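Side-chain contacts in periplasmic iron-binding protein (Synechocystis sp., PDB 2VOZ), which probably serves as the periplasmic ferric-iron-binding component of an ABC transporter that imports Fe(3+): residues E149-P154 with G217-A222; N204-I209 with I228-S233; A211-I216 with V242-L247; P250-G253 with G258-V261; G297-P302 with P308-L313. All blocks are in the same frame, centred on the assembly; numbering follows the deposited sequence. Where two conformers were deposited one is given.

Contact 1. Residues E149-P154 with G217-A222; sequences EALADP and GDVAIA
Leu151 has its CG anti to the carbonyl carbon (chi1 -65°), and its second torsion is fully extended (chi2 180°). This carries the branched end toward the strand that holds Val219 and Ile221. Val219 answers with CG1, which stands anti to the backbone N (chi1 179°). The contact belongs to the periplasmic solute-binding protein fold. A short 3-10 turn, 149-152, lies in the loop between strands 124-136 and 160-161, and it packs on strand 219-223 of the mixed sheet.

The two methyls of Leu151 are shared out. CD2 approaches CG1 of Val219 at 4.1 Å, and these two side chains cross at a slant. CD1 comes within 4.2 Å of CD1 of Ile221. Here the side chains run past each other in opposite directions, and the two CD1 methyls are their nearest atoms. Ala220 lies between the two strand residues and points away, as the alternation of a strand requires. It packs on Gln208 and Ile212 of helix 205-213.

The touching side chains are all buried and apolar. Leu133, Ile160 and Trp156 also pack on Leu151. The backbones stay well apart, with the nearest CA atoms, those of Leu151 and Val219, separated by 8.8 Å. Ile221 is about 8 Å, side chain to side chain, from the iron-binding residue Tyr169. The 3-10 turn is held by its own backbone bonds: Ala152 N donates to Glu149 O at 3.3 Å, and Asp153 N donates to Ala150 O at 3.0 Å.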
# COMPACT_ATOMS: atom_id res chain seq x y z
N GLU B 149 -18.82 -36.47 2.45
CA GLU B 149 -19.77 -37.34 3.14
C GLU B 149 -19.02 -38.40 3.98
O GLU B 149 -19.42 -38.72 5.11
CB GLU B 149 -20.70 -37.98 2.10
CG GLU B 149 -21.77 -36.98 1.51
CD GLU B 149 -21.26 -36.14 0.32
OE1 GLU B 149 -20.04 -36.04 0.10
OE2 GLU B 149 -22.09 -35.53 -0.38
N ALA B 150 -17.90 -38.89 3.46
CA ALA B 150 -17.15 -39.97 4.14
C ALA B 150 -16.39 -39.48 5.35
O ALA B 150 -15.93 -40.28 6.16
CB ALA B 150 -16.16 -40.64 3.16
N LEU B 151 -16.22 -38.18 5.48
CA LEU B 151 -15.55 -37.65 6.67
C LEU B 151 -16.37 -37.80 7.96
O LEU B 151 -15.87 -37.51 9.05
CB LEU B 151 -15.16 -36.19 6.47
CG LEU B 151 -14.11 -35.93 5.38
CD1 LEU B 151 -13.82 -34.44 5.30
CD2 LEU B 151 -12.79 -36.70 5.54
N ALA B 152 -17.60 -38.27 7.80
CA ALA B 152 -18.48 -38.60 8.93
C ALA B 152 -18.22 -40.02 9.44
O ALA B 152 -18.76 -40.40 10.51
CB ALA B 152 -19.97 -38.43 8.52
N ASP B 153 -17.42 -40.80 8.70
CA ASP B 153 -17.06 -42.18 9.09
C ASP B 153 -16.29 -42.13 10.43
O ASP B 153 -15.47 -41.22 10.68
CB ASP B 153 -16.18 -42.88 8.02
CG ASP B 153 -16.92 -43.19 6.73
OD1 ASP B 153 -16.23 -43.62 5.77
OD2 ASP B 153 -18.17 -43.04 6.66
N PRO B 154 -16.54 -43.11 11.32
CA PRO B 154 -15.93 -43.02 12.65
C PRO B 154 -14.41 -43.07 12.66
O PRO B 154 -13.80 -42.67 13.64
CB PRO B 154 -16.51 -44.24 13.38
CG PRO B 154 -16.97 -45.17 12.32
CD PRO B 154 -17.39 -44.30 11.16
N GLY B 217 -4.69 -31.71 13.99
CA GLY B 217 -5.67 -32.63 13.35
C GLY B 217 -5.04 -33.13 12.07
O GLY B 217 -3.90 -32.75 11.78
N ASP B 218 -5.76 -33.92 11.27
CA ASP B 218 -5.15 -34.57 10.12
C ASP B 218 -5.80 -34.24 8.78
O ASP B 218 -5.18 -34.41 7.73
CB ASP B 218 -5.22 -36.10 10.28
CG ASP B 218 -4.35 -36.62 11.41
OD1 ASP B 218 -3.61 -35.86 12.08
OD2 ASP B 218 -4.44 -37.86 11.63
N VAL B 219 -7.06 -33.80 8.82
CA VAL B 219 -7.84 -33.48 7.59
C VAL B 219 -8.61 -32.20 7.84
O VAL B 219 -9.28 -32.06 8.86
CB VAL B 219 -8.84 -34.60 7.18
CG1 VAL B 219 -9.61 -34.18 5.92
CG2 VAL B 219 -8.10 -35.94 6.97
N ALA B 220 -8.45 -31.22 6.94
CA ALA B 220 -9.15 -29.94 7.09
C ALA B 220 -10.02 -29.74 5.88
O ALA B 220 -9.74 -30.29 4.79
CB ALA B 220 -8.19 -28.78 7.21
N ILE B 221 -11.07 -28.93 6.07
CA ILE B 221 -11.90 -28.48 4.95
C ILE B 221 -11.63 -26.99 4.79
O ILE B 221 -11.73 -26.25 5.78
CB ILE B 221 -13.40 -28.69 5.26
CG1 ILE B 221 -13.67 -30.20 5.50
CG2 ILE B 221 -14.27 -28.19 4.08
CD1 ILE B 221 -15.13 -30.51 5.91
N ALA B 222 -11.19 -26.57 3.61
CA ALA B 222 -10.88 -25.15 3.37
C ALA B 222 -10.86 -24.89 1.89
O ALA B 222 -10.88 -25.82 1.10
CB ALA B 222 -9.55 -24.72 4.01

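Contact 2. Residues N204-I209 with I228-S233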
# COMPACT_ATOMS: atom_id res chain seq x y z
N ASN B 204 -9.37 -19.10 11.03
CA ASN B 204 -9.89 -18.93 9.68
C ASN B 204 -9.53 -20.15 8.80
O ASN B 204 -9.11 -21.21 9.34
CB ASN B 204 -9.34 -17.62 9.11
CG ASN B 204 -7.82 -17.61 9.00
OD1 ASN B 204 -7.16 -18.68 9.05
ND2 ASN B 204 -7.23 -16.42 8.85
N ASP B 205 -9.68 -20.06 7.46
CA ASP B 205 -9.46 -21.29 6.64
C ASP B 205 -7.99 -21.72 6.71
O ASP B 205 -7.67 -22.92 6.84
CB ASP B 205 -9.87 -21.10 5.16
CG ASP B 205 -11.24 -21.69 4.83
OD1 ASP B 205 -12.04 -22.00 5.75
OD2 ASP B 205 -11.49 -21.90 3.62
N THR B 206 -7.09 -20.76 6.54
CA THR B 206 -5.66 -21.09 6.53
C THR B 206 -5.24 -21.63 7.89
O THR B 206 -4.37 -22.51 7.95
CB THR B 206 -4.81 -19.92 6.09
OG1 THR B 206 -5.32 -19.44 4.84
CG2 THR B 206 -3.31 -20.32 6.00
N ALA B 207 -5.88 -21.16 8.96
CA ALA B 207 -5.62 -21.70 10.31
C ALA B 207 -5.86 -23.22 10.35
O ALA B 207 -5.19 -23.96 11.08
CB ALA B 207 -6.53 -21.00 11.40
N GLN B 208 -6.86 -23.70 9.60
CA GLN B 208 -7.10 -25.17 9.58
C GLN B 208 -5.95 -25.92 8.87
O GLN B 208 -5.54 -27.01 9.27
CB GLN B 208 -8.44 -25.49 8.91
CG GLN B 208 -9.56 -24.52 9.34
CD GLN B 208 -9.67 -24.39 10.86
OE1 GLN B 208 -9.55 -25.38 11.59
NE2 GLN B 208 -9.95 -23.17 11.34
N ILE B 209 -5.46 -25.33 7.79
CA ILE B 209 -4.35 -25.97 7.04
C ILE B 209 -3.12 -25.97 7.95
O ILE B 209 -2.44 -27.00 8.08
CB ILE B 209 -4.06 -25.18 5.77
CG1 ILE B 209 -5.34 -25.10 4.90
CG2 ILE B 209 -2.94 -25.83 4.95
CD1 ILE B 209 -5.15 -24.23 3.64
N ILE B 228 -2.84 -22.16 -2.45
CA ILE B 228 -2.04 -21.51 -3.51
C ILE B 228 -1.26 -20.35 -2.92
O ILE B 228 -0.09 -20.17 -3.26
CB ILE B 228 -2.91 -21.11 -4.74
CG1 ILE B 228 -3.85 -22.25 -5.18
CG2 ILE B 228 -1.99 -20.63 -5.89
CD1 ILE B 228 -3.10 -23.59 -5.51
N ARG B 229 -1.86 -19.60 -1.99
CA ARG B 229 -1.13 -18.50 -1.33
C ARG B 229 0.10 -19.01 -0.65
O ARG B 229 1.15 -18.42 -0.78
CB ARG B 229 -1.95 -17.82 -0.23
CG ARG B 229 -3.05 -17.01 -0.77
CD ARG B 229 -3.79 -16.32 0.37
NE ARG B 229 -5.06 -15.83 -0.14
CZ ARG B 229 -6.00 -15.30 0.62
NH1 ARG B 229 -7.13 -14.91 0.06
NH2 ARG B 229 -5.80 -15.13 1.94
N LEU B 230 -0.05 -20.10 0.10
CA LEU B 230 1.07 -20.68 0.86
C LEU B 230 2.18 -21.14 -0.11
O LEU B 230 3.35 -20.85 0.14
CB LEU B 230 0.60 -21.86 1.72
CG LEU B 230 -0.31 -21.43 2.88
CD1 LEU B 230 -0.83 -22.70 3.61
CD2 LEU B 230 0.44 -20.52 3.85
N GLN B 231 1.80 -21.76 -1.24
CA GLN B 231 2.77 -22.24 -2.23
C GLN B 231 3.59 -21.06 -2.79
O GLN B 231 4.80 -21.17 -3.04
CB GLN B 231 2.06 -22.98 -3.35
CG GLN B 231 1.52 -24.36 -2.95
CD GLN B 231 0.94 -25.06 -4.15
OE1 GLN B 231 -0.25 -24.92 -4.45
NE2 GLN B 231 1.80 -25.79 -4.88
N LYS B 232 2.92 -19.93 -2.98
CA LYS B 232 3.55 -18.77 -3.58
C LYS B 232 4.38 -17.94 -2.56
O LYS B 232 5.22 -17.08 -2.94
CB LYS B 232 2.48 -17.92 -4.24
CG LYS B 232 2.00 -18.52 -5.54
CD LYS B 232 0.95 -17.60 -6.14
CE LYS B 232 0.48 -18.12 -7.49
NZ LYS B 232 -0.38 -17.09 -8.10
N SER B 233 4.15 -18.21 -1.28
CA SER B 233 4.79 -17.39 -0.24
C SER B 233 6.31 -17.55 -0.24
O SER B 233 6.81 -18.64 -0.41
CB SER B 233 4.25 -17.80 1.14
OG SER B 233 4.93 -17.09 2.16
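Between the two segments the CA atoms of Thr206 and Leu230 are nearest, 8.8 Å apart. Segment 204-209 is the N-cap and start of helix 205-213. Segment 228-233 runs along the later part of helix 224-232 into the loop that follows. Leu230 reaches across to both Thr206 and Ile209. Its CD1 lies 4.0 Å from CG2 of Ile209 and 4.2 Å from CG2 of Thr206. Thr206 meets it tip to tip, whereas Ile209 slides past it in the opposite direction. In Thr206, OG1 lies beside the backbone N (chi1 -53°), which leaves CG2 anti to that N and facing the leucine.

Both helices belong to one lobe of the periplasmic solute-binding protein fold, with strand 219-223 between them in the chain. Tyr226, an iron ligand, packs on Thr206 and Ile209 and so touches the same patch. Val241 of helix 236-244 covers both Ile209 and Leu230.

Asn204 is the N-cap of helix 205-213. Its OD1 accepts from Ala207 N at 2.8 Å, nearly in line with the C=O bond. Its backbone O takes NE2 of Gln208 at 2.9 Å, with the donor tilted 33° from the carbonyl plane. Asn204 ND2 is hydrogen-bonded to OE2 of Glu66 of a second subunit.

Contact 3. Residues A211-I216 with V242-L247; sequences AIAAGI and VEKVSL. With SO4 (sulfate ion), chain E.
Ser246 OG is gripped from two directions. It donates to O2 of a sulfate ion at 2.9 Å, and it is also hydrogen-bonded to NH1 of Arg137. The next residue holds the same sulfate by its backbone: Leu247 N donates to O1 at 2.8 Å in an almost straight bond (176°). The sulfate probably came from the crystallisation liquor, so this site need not have a role in the cell.

One residue earlier in the strand, Val245 makes the apolar contact with helix 205-213. Its CG2 lies 3.8 Å from CG2 of Ile212 and also rests on CB of that residue. The other methyl, CG1, is 4.0 Å from CD1 of Ile212. The two side chains cross at about a right angle, which lets both valine methyls bear on the isoleucine. CG1 of Val245 is anti to the backbone N (chi1 178°), and that leaves CG2 to meet CB of Ala213 at 4.2 Å.

In the mixed sheet of this solute-binding protein fold, strand 245-248 pairs antiparallel with strand 124-136. The contact thus ties the C-terminal end of one helix to the point where helix 236-244 passes directly into strand 245-248. Helix 205-213 is closed by a Schellman motif. Gly215 takes positive phi, Ile216 N donates to Ala211 O at 2.9 Å, and Gly215 N donates to Ile212 O at 3.0 Å.

The aliphatic chain of Lys244 passes Ala213, with CD 4.0 Å from Ala213 O. Ser73 of a second subunit packs on Ala213 and Ala214.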
# COMPACT_ATOMS: atom_id res chain seq x y z
N ALA B 211 -3.06 -25.96 11.11
CA ALA B 211 -3.31 -26.83 12.28
C ALA B 211 -2.90 -28.28 11.94
O ALA B 211 -2.45 -29.01 12.83
CB ALA B 211 -4.78 -26.75 12.73
N ILE B 212 -3.02 -28.66 10.67
CA ILE B 212 -2.57 -30.01 10.25
C ILE B 212 -1.07 -30.05 10.42
O ILE B 212 -0.55 -31.01 10.98
CB ILE B 212 -2.94 -30.31 8.81
CG1 ILE B 212 -4.48 -30.29 8.65
CG2 ILE B 212 -2.40 -31.71 8.38
CD1 ILE B 212 -4.93 -30.46 7.16
N ALA B 213 -0.39 -29.02 9.91
CA ALA B 213 1.09 -28.98 10.01
C ALA B 213 1.58 -29.05 11.44
O ALA B 213 2.62 -29.69 11.70
CB ALA B 213 1.67 -27.74 9.28
N ALA B 214 0.84 -28.40 12.36
CA ALA B 214 1.15 -28.35 13.78
C ALA B 214 0.77 -29.63 14.55
O ALA B 214 1.02 -29.71 15.75
CB ALA B 214 0.47 -27.16 14.41
N GLY B 215 0.15 -30.59 13.86
CA GLY B 215 -0.25 -31.87 14.48
C GLY B 215 -1.57 -31.86 15.24
O GLY B 215 -1.94 -32.87 15.88
N ILE B 216 -2.30 -30.75 15.16
CA ILE B 216 -3.60 -30.60 15.86
C ILE B 216 -4.69 -31.51 15.30
O ILE B 216 -5.51 -32.05 16.06
CB ILE B 216 -4.05 -29.10 15.91
CG1 ILE B 216 -2.97 -28.30 16.65
CG2 ILE B 216 -5.38 -28.93 16.65
CD1 ILE B 216 -2.95 -26.81 16.30
N VAL B 242 3.28 -26.29 3.19
CA VAL B 242 2.95 -26.96 1.92
C VAL B 242 3.76 -28.27 1.80
O VAL B 242 3.30 -29.20 1.15
CB VAL B 242 3.05 -26.05 0.70
CG1 VAL B 242 2.11 -24.85 0.86
CG2 VAL B 242 4.48 -25.60 0.47
N GLU B 243 4.88 -28.37 2.51
CA GLU B 243 5.64 -29.64 2.52
C GLU B 243 4.95 -30.68 3.34
O GLU B 243 5.16 -31.86 3.12
CB GLU B 243 7.05 -29.42 3.05
CG GLU B 243 7.96 -28.98 1.90
CD GLU B 243 9.10 -28.08 2.33
OE1 GLU B 243 9.39 -28.01 3.56
OE2 GLU B 243 9.69 -27.43 1.42
N LYS B 244 4.16 -30.25 4.30
CA LYS B 244 3.58 -31.15 5.30
C LYS B 244 2.13 -31.52 5.01
O LYS B 244 1.62 -32.51 5.54
CB LYS B 244 3.70 -30.56 6.69
CG LYS B 244 5.13 -30.64 7.22
CD LYS B 244 5.23 -30.14 8.64
CE LYS B 244 6.65 -30.34 9.16
NZ LYS B 244 6.87 -31.80 9.39
N VAL B 245 1.50 -30.71 4.18
CA VAL B 245 0.04 -30.83 3.94
C VAL B 245 -0.19 -30.85 2.45
O VAL B 245 0.48 -30.09 1.73
CB VAL B 245 -0.69 -29.60 4.58
CG1 VAL B 245 -2.19 -29.68 4.29
CG2 VAL B 245 -0.40 -29.51 6.09
N SER B 246 -1.09 -31.71 1.95
CA SER B 246 -1.43 -31.72 0.52
C SER B 246 -2.90 -31.39 0.30
O SER B 246 -3.71 -31.53 1.20
CB SER B 246 -1.11 -33.06 -0.15
OG SER B 246 0.32 -33.22 -0.28
N LEU B 247 -3.21 -30.95 -0.91
CA LEU B 247 -4.58 -30.60 -1.30
C LEU B 247 -5.19 -31.83 -1.98
O LEU B 247 -4.57 -32.45 -2.84
CB LEU B 247 -4.52 -29.42 -2.29
CG LEU B 247 -5.84 -28.85 -2.84
CD1 LEU B 247 -5.57 -27.42 -3.26
CD2 LEU B 247 -6.34 -29.63 -4.05
S SO4 E . -0.09 -31.16 -3.61
O1 SO4 E . -1.14 -30.59 -2.77
O2 SO4 E . 0.92 -31.90 -2.82
O3 SO4 E . -0.68 -32.09 -4.60
O4 SO4 E . 0.59 -30.08 -4.35

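Contact 4. Residues P250-G253 with G258-V261; sequences PNTG and GTHV
Thr259 faces Pro250 and Thr252 in different ways. Its side chain crosses the Pro250 ring at about a right angle, with CG2 4.1 Å from CD of the proline. Against Thr252 it lies side by side, pointing the same way, and its OG1 is 3.4 Å from CG2 of Thr252. In Thr259 the hydroxyl stands beside the backbone N (chi1 -60°), which turns it to the carbonyl of Pro250. OG1 donates to Pro250 O at 2.8 Å. The donor lies in the carbonyl plane, with a C=O...donor angle of 154°. The same oxygen receives a CA-H...O contact from Thr259 CA at 3.3 Å.

The two segments lie in the loop that joins strands 245-248 and 261-268 of the solute-binding protein fold. Asn251 turns this loop with positive phi. Its CB sits 3.2 Å from Gly258 O, while its amide points elsewhere: OD1 accepts from Tyr148 N and ND2 donates to Glu149. Gly258 N lies 2.8 Å from Asn251 O, but the bond is weak because the angle at hydrogen is only 116°. At the backbone angles of Gly258 a CB would jam against the carbonyl O of the residue before.

Of the two hydrogen bonds between the segments, only the hydroxyl bond is not weak. It satisfies the Pro250 carbonyl in a mostly buried contact.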
# COMPACT_ATOMS: atom_id res chain seq x y z
N PRO B 250 -12.12 -33.50 -3.29
CA PRO B 250 -13.12 -34.51 -2.99
C PRO B 250 -14.24 -34.64 -4.03
O PRO B 250 -14.48 -33.73 -4.84
CB PRO B 250 -13.72 -33.99 -1.69
CG PRO B 250 -13.71 -32.50 -1.92
CD PRO B 250 -12.36 -32.26 -2.52
N ASN B 251 -14.93 -35.76 -3.92
CA ASN B 251 -16.18 -36.03 -4.64
C ASN B 251 -16.00 -36.06 -6.16
O ASN B 251 -16.91 -35.69 -6.89
CB ASN B 251 -17.25 -34.98 -4.27
CG ASN B 251 -17.75 -35.17 -2.87
OD1 ASN B 251 -16.99 -35.02 -1.94
ND2 ASN B 251 -19.03 -35.51 -2.71
N THR B 252 -14.82 -36.47 -6.62
CA THR B 252 -14.58 -36.56 -8.07
C THR B 252 -14.60 -38.01 -8.56
O THR B 252 -14.41 -38.26 -9.76
CB THR B 252 -13.25 -35.91 -8.48
OG1 THR B 252 -12.17 -36.75 -8.08
CG2 THR B 252 -13.09 -34.54 -7.83
N GLY B 253 -14.83 -38.94 -7.63
CA GLY B 253 -14.87 -40.37 -7.95
C GLY B 253 -16.06 -40.75 -8.79
O GLY B 253 -16.99 -39.96 -8.97
N GLY B 258 -18.98 -34.26 -8.05
CA GLY B 258 -17.95 -33.25 -8.34
C GLY B 258 -17.65 -32.51 -7.05
O GLY B 258 -18.41 -32.56 -6.09
N THR B 259 -16.53 -31.78 -7.06
CA THR B 259 -16.12 -31.04 -5.88
C THR B 259 -17.11 -29.87 -5.66
O THR B 259 -17.59 -29.27 -6.60
CB THR B 259 -14.72 -30.46 -6.18
OG1 THR B 259 -13.80 -31.54 -6.44
CG2 THR B 259 -14.23 -29.59 -4.99
N HIS B 260 -17.30 -29.48 -4.42
CA HIS B 260 -18.18 -28.35 -4.15
C HIS B 260 -17.49 -27.09 -4.68
O HIS B 260 -16.35 -26.83 -4.33
CB HIS B 260 -18.40 -28.24 -2.65
CG HIS B 260 -19.09 -26.98 -2.23
ND1 HIS B 260 -20.45 -26.81 -2.34
CD2 HIS B 260 -18.61 -25.83 -1.68
CE1 HIS B 260 -20.78 -25.61 -1.89
NE2 HIS B 260 -19.68 -25.00 -1.48
N VAL B 261 -18.18 -26.35 -5.53
CA VAL B 261 -17.63 -25.06 -5.97
C VAL B 261 -18.54 -23.92 -5.48
O VAL B 261 -19.73 -24.14 -5.13
CB VAL B 261 -17.41 -24.99 -7.48
CG1 VAL B 261 -16.30 -25.98 -7.90
CG2 VAL B 261 -18.75 -25.24 -8.22

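Contact 5. Residues G297-P302 with P308-L313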
# COMPACT_ATOMS: atom_id res chain seq x y z
N GLY B 297 -6.24 -12.72 -9.41
CA GLY B 297 -6.15 -11.81 -8.24
C GLY B 297 -6.14 -12.54 -6.91
O GLY B 297 -5.36 -12.20 -5.97
N ASN B 298 -7.02 -13.54 -6.79
CA ASN B 298 -7.10 -14.33 -5.59
C ASN B 298 -6.88 -15.82 -5.85
O ASN B 298 -7.41 -16.66 -5.15
CB ASN B 298 -8.43 -14.10 -4.88
CG ASN B 298 -8.45 -14.61 -3.44
OD1 ASN B 298 -7.41 -14.67 -2.75
ND2 ASN B 298 -9.64 -14.97 -2.96
N ASN B 299 -6.11 -16.16 -6.88
CA ASN B 299 -5.79 -17.58 -7.10
C ASN B 299 -7.05 -18.44 -7.25
O ASN B 299 -7.12 -19.55 -6.71
CB ASN B 299 -4.89 -18.10 -5.97
CG ASN B 299 -3.56 -17.45 -5.98
OD1 ASN B 299 -2.88 -17.47 -7.02
ND2 ASN B 299 -3.16 -16.88 -4.85
N GLU B 300 -8.02 -17.89 -7.97
CA GLU B 300 -9.33 -18.54 -8.20
C GLU B 300 -9.37 -19.01 -9.64
O GLU B 300 -8.47 -18.71 -10.42
CB GLU B 300 -10.48 -17.55 -7.95
CG GLU B 300 -10.88 -17.43 -6.48
CD GLU B 300 -11.44 -16.04 -6.09
OE1 GLU B 300 -11.76 -15.85 -4.90
OE2 GLU B 300 -11.58 -15.12 -6.95
N TYR B 301 -10.42 -19.77 -9.98
CA TYR B 301 -10.59 -20.21 -11.37
C TYR B 301 -11.51 -19.24 -12.09
O TYR B 301 -12.50 -18.76 -11.52
CB TYR B 301 -11.27 -21.57 -11.41
CG TYR B 301 -10.59 -22.68 -10.68
CD1 TYR B 301 -10.85 -22.93 -9.31
CD2 TYR B 301 -9.68 -23.51 -11.34
CE1 TYR B 301 -10.23 -23.99 -8.63
CE2 TYR B 301 -9.05 -24.58 -10.67
CZ TYR B 301 -9.35 -24.81 -9.32
OH TYR B 301 -8.77 -25.86 -8.64
N PRO B 302 -11.24 -18.99 -13.39
CA PRO B 302 -12.26 -18.28 -14.17
C PRO B 302 -13.53 -19.09 -14.26
O PRO B 302 -13.50 -20.33 -14.06
CB PRO B 302 -11.63 -18.18 -15.58
CG PRO B 302 -10.13 -18.34 -15.34
CD PRO B 302 -10.05 -19.34 -14.20
N PRO B 308 -7.00 -19.12 -19.44
CA PRO B 308 -5.87 -19.72 -18.71
C PRO B 308 -6.00 -19.56 -17.22
O PRO B 308 -6.40 -18.49 -16.74
CB PRO B 308 -4.68 -18.92 -19.20
CG PRO B 308 -5.07 -18.57 -20.59
CD PRO B 308 -6.53 -18.21 -20.49
N ILE B 309 -5.68 -20.64 -16.52
CA ILE B 309 -5.71 -20.72 -15.07
C ILE B 309 -4.30 -20.53 -14.52
O ILE B 309 -3.32 -20.98 -15.14
CB ILE B 309 -6.23 -22.12 -14.64
CG1 ILE B 309 -7.66 -22.29 -15.16
CG2 ILE B 309 -6.18 -22.25 -13.11
CD1 ILE B 309 -8.13 -23.77 -15.18
N ASP B 310 -4.20 -19.91 -13.34
CA ASP B 310 -2.92 -19.65 -12.73
C ASP B 310 -2.13 -20.97 -12.71
O ASP B 310 -2.69 -22.00 -12.32
CB ASP B 310 -3.10 -19.17 -11.29
CG ASP B 310 -1.78 -18.98 -10.59
OD1 ASP B 310 -1.23 -19.97 -10.04
OD2 ASP B 310 -1.30 -17.83 -10.59
N PRO B 311 -0.88 -20.95 -13.16
CA PRO B 311 -0.11 -22.22 -13.28
C PRO B 311 0.01 -23.03 -11.98
O PRO B 311 -0.07 -24.26 -12.02
CB PRO B 311 1.26 -21.78 -13.78
CG PRO B 311 1.12 -20.39 -14.26
CD PRO B 311 -0.11 -19.78 -13.65
N VAL B 312 0.23 -22.35 -10.85
CA VAL B 312 0.32 -23.03 -9.55
C VAL B 312 -1.02 -23.72 -9.22
O VAL B 312 -1.05 -24.89 -8.80
CB VAL B 312 0.72 -22.03 -8.42
CG1 VAL B 312 0.82 -22.78 -7.06
CG2 VAL B 312 2.10 -21.42 -8.73
N LEU B 313 -2.13 -23.02 -9.43
CA LEU B 313 -3.44 -23.63 -9.20
C LEU B 313 -3.66 -24.78 -10.20
O LEU B 313 -4.11 -25.85 -9.81
CB LEU B 313 -4.54 -22.57 -9.34
CG LEU B 313 -5.97 -23.06 -9.24
CD1 LEU B 313 -6.19 -23.73 -7.84
CD2 LEU B 313 -6.90 -21.87 -9.43
O HOH W 1 -6.34 -18.28 -12.18
O HOH W 2 -6.63 -27.02 -9.82
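Leu313 is the bump of this contact, and Tyr301 forms the floor of the hollow that takes it. CD2 of Leu313 sits over the centre of the tyrosine ring, 3.6 Å from the centroid and 9° off the normal, a CH-pi contact. CD1 lies further out, 3.4 Å from Tyr301 OH. The backbone closes one wall, since CD2 is also 3.6 Å from Asn299 O. The contact joins the end of helix 288-297 and strand 301-302 to the start of helix 311-314. Asn299, with positive phi, is the C-prime residue of the Schellman motif that ends helix 288-297. Next to it, Asn298 packs on the iron-binding residues Tyr44 and Tyr225. Asp310 is the N-cap of helix 311-314.

A second, shallower fit lies beside the first. Ile309 meets Tyr301 obliquely, with CG2 4.1 Å from CD2 of the ring. Its CG1 rests against CD of Pro302 at 3.9 Å.

Asn299 OD1 and Asp310 OD2 come near each other, and Lys232 NZ bonds both, which probably offsets their closeness. The amide and carboxylate planes stand 82° apart. Asp310 OD1 accepts from Leu313 N through its anti lone pair, at 3.2 Å.

Two waters bridge the seam. One accepts from Asp310 N and donates to Glu300 O. The other lies in plane at the edge of the ring: it accepts from Tyr301 OH at 2.7 Å and donates to Leu313 O.

Overall arrangement
Contacts 2 and 3 share helix 205-213, and their centres are about 10 Å apart. Contact 1 meets contact 3 where Ile212 CD1 lies 3.6 Å from Ala220 N, and contact 2 where Ala220 CB lies 3.7 Å from Gln208 CB. Contact 4 meets contact 1 through Asn251 ND2, 3.0 Å from Glu149 OE1. Contact 5 is tied to contact 2 by Lys232 NZ, which is 2.8 Å from both Asn299 OD1 and Asp310 OD2. Contacts 2 and 5 lie closest to the iron site, which is empty in this apo structure. The Thr206 side chain is about 3 Å from that of Tyr226, and the Asn299 side chain is about 4 Å from that of Tyr225.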